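Local structure of RTX-adhesin (Marinomonas primoryensis, 5IRB) at residues Asp122-Ala127 with Thr205-Thr210; Met152-Thr157 with Ala179-Phe184. The protein serves as a calcium-binding multidomain piece of a giant adhesin that attaches its Antarctic bacterium to diatoms and ice, with a probable role in retention at the cell surface. One frame throughout, in Å; residues are numbered along the deposited sequence.

Interaction 1: residues Asp122-Ala127 with Thr205-Thr210. With CA (calcium ion), chain F; CA (calcium ion), chain G; CA (calcium ion), chain D.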
ATOM      1  N   ASP A 122      -6.611  13.817   4.960  1.00 37.43           N
ATOM      2  CA  ASP A 122      -5.484  14.531   5.553  1.00 37.86           C
ATOM      3  C   ASP A 122      -4.512  13.594   6.237  1.00 36.00           C
ATOM      4  O   ASP A 122      -3.625  14.071   6.932  1.00 36.94           O
ATOM      5  CB  ASP A 122      -5.958  15.559   6.602  1.00 40.46           C
ATOM      6  CG  ASP A 122      -6.782  14.920   7.721  1.00 38.33           C
ATOM      7  OD1 ASP A 122      -7.023  13.698   7.672  1.00 35.27           O
ATOM      8  OD2 ASP A 122      -7.184  15.640   8.654  1.00 39.66           O
ATOM      9  N   ASP A 123      -4.719  12.283   6.083  1.00 32.66           N
ATOM     10  CA  ASP A 123      -3.827  11.285   6.673  1.00 31.77           C
ATOM     11  C   ASP A 123      -3.928  11.338   8.207  1.00 32.23           C
ATOM     12  O   ASP A 123      -3.008  10.919   8.927  1.00 32.49           O
ATOM     13  CB  ASP A 123      -2.383  11.485   6.205  1.00 33.50           C
ATOM     14  CG  ASP A 123      -1.606  10.182   6.128  1.00 32.45           C
ATOM     15  OD1 ASP A 123      -2.197   9.101   5.874  1.00 31.23           O
ATOM     16  OD2 ASP A 123      -0.394  10.254   6.390  1.00 33.91           O
ATOM     17  N   VAL A 124      -5.044  11.876   8.693  1.00 32.32           N
ATOM     18  CA  VAL A 124      -5.375  11.873  10.119  1.00 32.42           C
ATOM     19  C   VAL A 124      -6.742  11.216  10.374  1.00 31.30           C
ATOM     20  O   VAL A 124      -7.762  11.569   9.755  1.00 29.98           O
ATOM     21  CB  VAL A 124      -5.360  13.312  10.689  1.00 34.64           C
ATOM     22  CG1 VAL A 124      -5.736  13.320  12.156  1.00 35.62           C
ATOM     23  CG2 VAL A 124      -3.991  13.930  10.478  1.00 36.71           C
ATOM     24  N   VAL A 125      -6.782  10.276  11.310  1.00 31.82           N
ATOM     25  CA  VAL A 125      -8.052   9.659  11.674  1.00 32.39           C
ATOM     26  C   VAL A 125      -8.685  10.440  12.816  1.00 34.42           C
ATOM     27  O   VAL A 125      -8.201  10.384  13.951  1.00 36.21           O
ATOM     28  CB  VAL A 125      -7.896   8.193  12.090  1.00 32.54           C
ATOM     29  CG1 VAL A 125      -9.242   7.634  12.548  1.00 33.60           C
ATOM     30  CG2 VAL A 125      -7.373   7.355  10.903  1.00 31.22           C
ATOM     31  N   ASN A 126      -9.757  11.171  12.530  1.00 34.68           N
ATOM     32  CA  ASN A 126     -10.427  11.917  13.598  1.00 36.52           C
ATOM     33  C   ASN A 126     -11.506  11.090  14.306  1.00 37.37           C
ATOM     34  O   ASN A 126     -11.722   9.927  13.961  1.00 35.76           O
ATOM     35  CB  ASN A 126     -11.009  13.250  13.076  1.00 37.35           C
ATOM     36  CG  ASN A 126     -12.237  13.070  12.182  1.00 37.51           C
ATOM     37  OD1 ASN A 126     -12.859  12.003  12.135  1.00 37.03           O
ATOM     38  ND2 ASN A 126     -12.611  14.139  11.493  1.00 38.43           N
ATOM     39  N   ALA A 127     -12.189  11.717  15.272  1.00 39.31           N
ATOM     40  CA  ALA A 127     -13.188  11.025  16.088  1.00 41.35           C
ATOM     41  C   ALA A 127     -14.280  10.352  15.263  1.00 41.37           C
ATOM     42  O   ALA A 127     -14.571   9.173  15.436  1.00 41.79           O
ATOM     43  CB  ALA A 127     -13.822  12.014  17.105  1.00 43.72           C
ATOM     44  N   THR A 205       1.731   4.783   7.280  1.00 36.62           N
ATOM     45  CA  THR A 205       1.615   5.378   8.590  1.00 38.11           C
ATOM     46  C   THR A 205       0.599   6.509   8.507  1.00 36.98           C
ATOM     47  O   THR A 205       0.448   7.155   7.456  1.00 34.53           O
ATOM     48  CB  THR A 205       2.942   5.930   9.085  1.00 40.77           C
ATOM     49  OG1 THR A 205       3.328   7.042   8.270  1.00 42.86           O
ATOM     50  CG2 THR A 205       4.027   4.842   9.061  1.00 41.78           C
ATOM     51  N   HIS A 206      -0.069   6.757   9.623  1.00 37.70           N
ATOM     52  CA  HIS A 206      -0.985   7.878   9.743  1.00 37.38           C
ATOM     53  C   HIS A 206      -0.991   8.342  11.195  1.00 38.23           C
ATOM     54  O   HIS A 206      -0.346   7.724  12.044  1.00 38.23           O
ATOM     55  CB  HIS A 206      -2.384   7.492   9.260  1.00 35.78           C
ATOM     56  CG  HIS A 206      -3.056   6.433  10.120  1.00 35.94           C
ATOM     57  ND1 HIS A 206      -2.918   5.075   9.829  1.00 34.87           N
ATOM     58  CD2 HIS A 206      -3.826   6.531  11.174  1.00 35.45           C
ATOM     59  CE1 HIS A 206      -3.598   4.400  10.721  1.00 36.31           C
ATOM     60  NE2 HIS A 206      -4.180   5.246  11.582  1.00 36.34           N
ATOM     61  N   THR A 207      -1.681   9.436  11.491  1.00 39.40           N
ATOM     62  CA  THR A 207      -1.790   9.858  12.888  1.00 40.80           C
ATOM     63  C   THR A 207      -3.245   9.790  13.327  1.00 39.35           C
ATOM     64  O   THR A 207      -4.163   9.803  12.498  1.00 37.22           O
ATOM     65  CB  THR A 207      -1.211  11.270  13.116  1.00 43.91           C
ATOM     66  OG1 THR A 207      -1.960  12.247  12.381  1.00 44.40           O
ATOM     67  CG2 THR A 207       0.249  11.291  12.675  1.00 46.32           C
ATOM     68  N   VAL A 208      -3.448   9.675  14.634  1.00 39.16           N
ATOM     69  CA  VAL A 208      -4.784   9.570  15.173  1.00 38.33           C
ATOM     70  C   VAL A 208      -5.028  10.763  16.102  1.00 39.03           C
ATOM     71  O   VAL A 208      -4.248  11.015  17.020  1.00 39.63           O
ATOM     72  CB  VAL A 208      -4.989   8.227  15.909  1.00 38.67           C
ATOM     73  CG1 VAL A 208      -6.357   8.170  16.552  1.00 38.26           C
ATOM     74  CG2 VAL A 208      -4.791   7.038  14.926  1.00 38.55           C
ATOM     75  N   ASP A 209      -6.094  11.508  15.826  1.00 38.48           N
ATOM     76  CA  ASP A 209      -6.477  12.689  16.614  1.00 38.63           C
ATOM     77  C   ASP A 209      -7.985  12.685  16.778  1.00 37.85           C
ATOM     78  O   ASP A 209      -8.709  13.092  15.869  1.00 36.81           O
ATOM     79  CB  ASP A 209      -6.031  13.985  15.938  1.00 38.54           C
ATOM     80  CG  ASP A 209      -6.245  15.219  16.832  1.00 39.88           C
ATOM     81  OD1 ASP A 209      -7.027  15.113  17.806  1.00 39.75           O
ATOM     82  OD2 ASP A 209      -5.651  16.288  16.539  1.00 40.03           O
ATOM     83  N   THR A 210      -8.471  12.229  17.932  1.00 38.52           N
ATOM     84  CA  THR A 210      -9.912  12.101  18.100  1.00 38.37           C
ATOM     85  C   THR A 210     -10.515  13.086  19.103  1.00 39.57           C
ATOM     86  O   THR A 210     -11.631  12.883  19.562  1.00 39.64           O
ATOM     87  CB  THR A 210     -10.292  10.691  18.541  1.00 38.56           C
ATOM     88  OG1 THR A 210      -9.694  10.427  19.813  1.00 40.29           O
ATOM     89  CG2 THR A 210      -9.831   9.645  17.510  1.00 38.20           C
TER
HETATM   90 CA    CA F 604      -9.068  12.648   8.408  1.00 30.14          CA
HETATM   91 CA    CA G 605       0.052   8.154   5.301  1.00 41.88          CA
HETATM   92 CA    CA D 602      -6.883  17.425  18.452  1.00 34.81          CA
HETATM   93  O   HOH W   1      -9.187  14.678   9.918  1.00 24.45           O
HETATM   94  O   HOH W   2      -0.613  12.049   9.627  1.00 49.17           O
HETATM   95  O   HOH W   3      -5.652  16.634  19.987  1.00 30.41           O
HETATM   96  O   HOH W   4      -7.127  19.552  19.790  1.00 26.52           O
HETATM   97  O   HOH W   5      -5.210  18.788  17.530  1.00 43.69           O
HETATM   98  O   HOH W   6      -9.999  13.537   6.907  1.00 24.17           O
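V124 and V125 run parallel to T207 and V208, and three backbone hydrogen bonds join the two strands. T207 is gripped at both ends: its N donates to D123 O (3.2 Å) and its O accepts from V125 N (2.9 Å). One step on, D209 N donates to V125 O (3.0 Å). Beyond the strands N126 CA makes a CH···O contact with D209 O (3.1 Å). A short strand at the edge of this sheet, 124-125, first of the sheet's strands in chain order, pairs parallel with the last, 197-208, which recalls the A'–G pair of Ig-like sandwiches.

The apolar contacts divide between the two faces. With CG1 of V124 anti to its own N (chi1 179°), that methyl lies alongside D209 CB while CG2 packs against T207 OG1. On the other face V125 CG2 meets the H206 ring obliquely at CD2 (3.7 Å). The polar end of that ring is held elsewhere, NE2 being hydrogen-bonded to L178 O.

Calcium dominates the polar chemistry. The D123 carboxylate binds one ion through both oxygens, and T205 O reaches the same ion at 2.4 Å, so the metal bridges the segments; I119 N also bonds D123 OD1. A second ion takes D122 OD1 and V124 O (2.2 Å), with T120 and E129 completing the protein ligands. D122 OD1 also closes an Asx turn by accepting from V124 N, which approaches 61° out of the carboxylate plane. D209 chelates a third ion with both oxygens, joined by S211 O just along the chain and by D296, which lies in the following domain.

Three acidic side chains each carry a calcium ion, which probably offsets their charge, so ion binding would be expected to stiffen both this strand pair and the junction to the next domain.

Interaction 2: residues Met152-Thr157 with Ala179-Phe184. With CA (calcium ion), chain J.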
ATOM      1  N   MET A 152      -3.127  -6.789   4.465  1.00 36.10           N
ATOM      2  CA  MET A 152      -2.643  -5.914   5.522  1.00 36.23           C
ATOM      3  C   MET A 152      -3.285  -6.382   6.806  1.00 37.88           C
ATOM      4  O   MET A 152      -4.416  -6.868   6.782  1.00 37.79           O
ATOM      5  CB  MET A 152      -2.991  -4.466   5.228  1.00 35.48           C
ATOM      6  CG  MET A 152      -4.484  -4.223   5.129  1.00 36.20           C
ATOM      7  SD  MET A 152      -4.832  -2.732   4.205  1.00 35.64           S
ATOM      8  CE  MET A 152      -4.750  -3.420   2.547  1.00 36.25           C
ATOM      9  N   THR A 153      -2.562  -6.276   7.915  1.00 38.50           N
ATOM     10  CA  THR A 153      -3.124  -6.620   9.208  1.00 40.08           C
ATOM     11  C   THR A 153      -3.119  -5.374  10.098  1.00 39.77           C
ATOM     12  O   THR A 153      -2.061  -4.825  10.426  1.00 39.52           O
ATOM     13  CB  THR A 153      -2.346  -7.751   9.881  1.00 42.43           C
ATOM     14  OG1 THR A 153      -2.311  -8.876   9.006  1.00 42.79           O
ATOM     15  CG2 THR A 153      -3.026  -8.163  11.169  1.00 45.03           C
ATOM     16  N   ILE A 154      -4.313  -4.934  10.472  1.00 39.31           N
ATOM     17  CA  ILE A 154      -4.495  -3.635  11.114  1.00 39.38           C
ATOM     18  C   ILE A 154      -5.197  -3.852  12.440  1.00 41.25           C
ATOM     19  O   ILE A 154      -6.341  -4.316  12.474  1.00 41.34           O
ATOM     20  CB  ILE A 154      -5.298  -2.659  10.225  1.00 37.39           C
ATOM     21  CG1 ILE A 154      -4.611  -2.499   8.871  1.00 35.83           C
ATOM     22  CG2 ILE A 154      -5.437  -1.277  10.910  1.00 37.61           C
ATOM     23  CD1 ILE A 154      -5.402  -1.711   7.852  1.00 34.45           C
ATOM     24  N   ASN A 155      -4.487  -3.553  13.524  1.00 42.97           N
ATOM     25  CA  ASN A 155      -4.967  -3.820  14.876  1.00 45.19           C
ATOM     26  C   ASN A 155      -5.320  -5.288  15.053  1.00 46.81           C
ATOM     27  O   ASN A 155      -6.311  -5.632  15.695  1.00 47.88           O
ATOM     28  CB  ASN A 155      -6.179  -2.946  15.184  1.00 44.84           C
ATOM     29  CG  ASN A 155      -6.502  -2.892  16.661  1.00 47.15           C
ATOM     30  OD1 ASN A 155      -5.606  -2.961  17.496  1.00 49.03           O
ATOM     31  ND2 ASN A 155      -7.787  -2.771  16.991  1.00 47.39           N
ATOM     32  N   GLY A 156      -4.505  -6.162  14.473  1.00 47.38           N
ATOM     33  CA  GLY A 156      -4.742  -7.593  14.586  1.00 49.12           C
ATOM     34  C   GLY A 156      -5.740  -8.158  13.599  1.00 48.07           C
ATOM     35  O   GLY A 156      -5.927  -9.370  13.531  1.00 50.11           O
ATOM     36  N   THR A 157      -6.364  -7.306  12.799  1.00 45.68           N
ATOM     37  CA  THR A 157      -7.341  -7.816  11.846  1.00 44.94           C
ATOM     38  C   THR A 157      -6.774  -7.799  10.443  1.00 42.43           C
ATOM     39  O   THR A 157      -6.302  -6.766   9.953  1.00 39.75           O
ATOM     40  CB  THR A 157      -8.645  -6.990  11.865  1.00 44.69           C
ATOM     41  OG1 THR A 157      -9.294  -7.146  13.134  1.00 47.26           O
ATOM     42  CG2 THR A 157      -9.582  -7.428  10.737  1.00 44.28           C
ATOM     43  N   ALA A 179      -7.812   3.649  14.286  1.00 40.18           N
ATOM     44  CA  ALA A 179      -7.608   4.480  15.480  1.00 42.31           C
ATOM     45  C   ALA A 179      -6.570   3.878  16.431  1.00 44.45           C
ATOM     46  O   ALA A 179      -5.931   4.605  17.200  1.00 44.58           O
ATOM     47  CB  ALA A 179      -8.929   4.707  16.220  1.00 43.37           C
ATOM     48  N   GLN A 180      -6.417   2.555  16.386  1.00 67.82           N
ATOM     49  CA  GLN A 180      -5.550   1.862  17.330  1.00 70.12           C
ATOM     50  C   GLN A 180      -4.231   1.381  16.755  1.00 68.02           C
ATOM     51  O   GLN A 180      -3.389   0.888  17.491  1.00 70.12           O
ATOM     52  CB  GLN A 180      -6.303   0.693  17.938  1.00 74.66           C
ATOM     53  CG  GLN A 180      -7.333   1.139  18.938  1.00 83.25           C
ATOM     54  CD  GLN A 180      -8.332   0.060  19.274  1.00 89.57           C
ATOM     55  OE1 GLN A 180      -8.051  -0.835  20.073  1.00 94.57           O
ATOM     56  NE2 GLN A 180      -9.513   0.138  18.666  1.00 92.28           N
ATOM     57  N   ASP A 181      -4.052   1.507  15.447  1.00 65.24           N
ATOM     58  CA  ASP A 181      -2.869   0.978  14.790  1.00 65.61           C
ATOM     59  C   ASP A 181      -2.458   1.997  13.737  1.00 63.66           C
ATOM     60  O   ASP A 181      -2.988   1.979  12.623  1.00 61.37           O
ATOM     61  CB  ASP A 181      -3.173  -0.386  14.135  1.00 65.51           C
ATOM     62  CG  ASP A 181      -1.928  -1.112  13.647  1.00 68.43           C
ATOM     63  OD1 ASP A 181      -0.821  -0.545  13.725  1.00 71.49           O
ATOM     64  OD2 ASP A 181      -2.061  -2.253  13.146  1.00 70.66           O
ATOM     65  N   ASN A 182      -1.522   2.883  14.062  1.00 64.69           N
ATOM     66  CA  ASN A 182      -1.226   3.989  13.153  1.00 63.76           C
ATOM     67  C   ASN A 182      -0.081   3.724  12.183  1.00 63.43           C
ATOM     68  O   ASN A 182       0.243   4.571  11.348  1.00 62.58           O
ATOM     69  CB  ASN A 182      -0.959   5.275  13.938  1.00 66.26           C
ATOM     70  CG  ASN A 182       0.252   5.186  14.849  1.00 69.81           C
ATOM     71  OD1 ASN A 182       1.050   4.255  14.774  1.00 70.77           O
ATOM     72  ND2 ASN A 182       0.386   6.174  15.731  1.00 73.66           N
ATOM     73  N   SER A 183       0.496   2.530  12.268  1.00 64.57           N
ATOM     74  CA  SER A 183       1.531   2.120  11.338  1.00 65.45           C
ATOM     75  C   SER A 183       1.424   0.620  11.042  1.00 64.82           C
ATOM     76  O   SER A 183       1.520  -0.216  11.938  1.00 66.78           O
ATOM     77  CB  SER A 183       2.915   2.458  11.884  1.00 70.41           C
ATOM     78  OG  SER A 183       3.899   2.114  10.923  1.00 72.89           O
ATOM     79  N   PHE A 184       1.257   0.285   9.774  1.00 63.46           N
ATOM     80  CA  PHE A 184       1.177  -1.123   9.373  1.00 65.24           C
ATOM     81  C   PHE A 184       1.754  -1.431   7.988  1.00 67.64           C
ATOM     82  O   PHE A 184       1.846  -0.554   7.133  1.00 66.69           O
ATOM     83  CB  PHE A 184      -0.280  -1.575   9.453  1.00 61.83           C
ATOM     84  CG  PHE A 184      -1.212  -0.731   8.645  1.00 57.89           C
ATOM     85  CD1 PHE A 184      -1.378  -0.961   7.289  1.00 57.75           C
ATOM     86  CD2 PHE A 184      -1.911   0.310   9.248  1.00 56.65           C
ATOM     87  CE1 PHE A 184      -2.230  -0.176   6.543  1.00 55.77           C
ATOM     88  CE2 PHE A 184      -2.775   1.104   8.505  1.00 54.94           C
ATOM     89  CZ  PHE A 184      -2.925   0.854   7.142  1.00 53.85           C
TER
HETATM   90 CA    CA J 608       1.331  -1.248  14.013  1.00 66.55          CA
HETATM   91  O   HOH W   7      -2.297  -5.411  13.154  1.00 46.61           O
HETATM   92  O   HOH W   8      -9.212  -3.597  19.834  1.00 59.84           O
HETATM   93  O   HOH W   9       0.441  -3.044  12.482  1.00 40.90           O
HETATM   94  O   HOH W  10       1.785   1.013  14.589  0.50 15.56           O
HETATM   95  O   HOH W  11       0.357  -2.587  15.584  1.00 41.58           O
HETATM   96  O   HOH W  12       3.611  -1.769  13.481  1.00 62.32           O
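N155 and D181 mark the closest approach of two backbones that run roughly antiparallel, 154° apart end to end, just where 152-157 rounds a type I' turn and 179-184 passes from a helix into a strand. The D181 carboxylate spans the gap. Its CG stands anti to the backbone N (chi1 -170°), which sends OD2 to N155 N (2.8 Å) along a nearly straight bond using the anti lone pair. Water 7 also donates to OD2 and accepts from G156 N, and water 9 reaches OD2 as well. OD1 serves the metal instead: it binds the calcium ion at 2.3 Å, and S183 O and four waters, water 9 among them, complete the shell.

The I154-T157 turn is the tight two-residue connection of the beta hairpin formed by strands 149-154 and 157-162, and strand 183-191 lies on the other side of 149-154 in the same sheet. D181 therefore ties the end of the hairpin to the metal site at the start of strand 183-191.

Beneath this polar layer lies buried apolar packing. I154 CG1 stands 3.7 Å from the F184 ring centroid and only 6° off the normal, a CH-pi contact over one face, and its CD1 reaches CZ at 3.6 Å. The CG2 branch turns the other way, to D181 CB (4.0 Å). M152 SD comes at the ring obliquely, 5.4 Å from the centroid, as a Met-aromatic contact, while L178 of helix 175-180 also touches the ring.

Toward the solvent the side chains of N155 and Q180 cross obliquely, and water 8 joins N155 ND2 to Q180 OE1 (3.0 Å from the water); D177 OD1 accepts a further bond from N155 ND2, and Q180 NE2 is hydrogen-bonded to S176 O.

Interactions 1 and 2 lie in the middle one of three similar beta domains, their centres about 13 Å apart, and both belong to the sheet ordered 124-125, 197-208, 183-191, 149-154, 157-162. Along the chain interaction 2 is nested inside the loop that interaction 1 closes. The contacts meet where strands 183-191 and 197-208 run side by side: H206 N lies 2.8 Å from N182 O, a probable hydrogen bond, and T205 packs on S183. The two contacts bring four calcium ions to this part of the domain, one of them shared by D123 and T205. The D209 ion, at the junction with the next domain, probably helps stiffen the elongated chain.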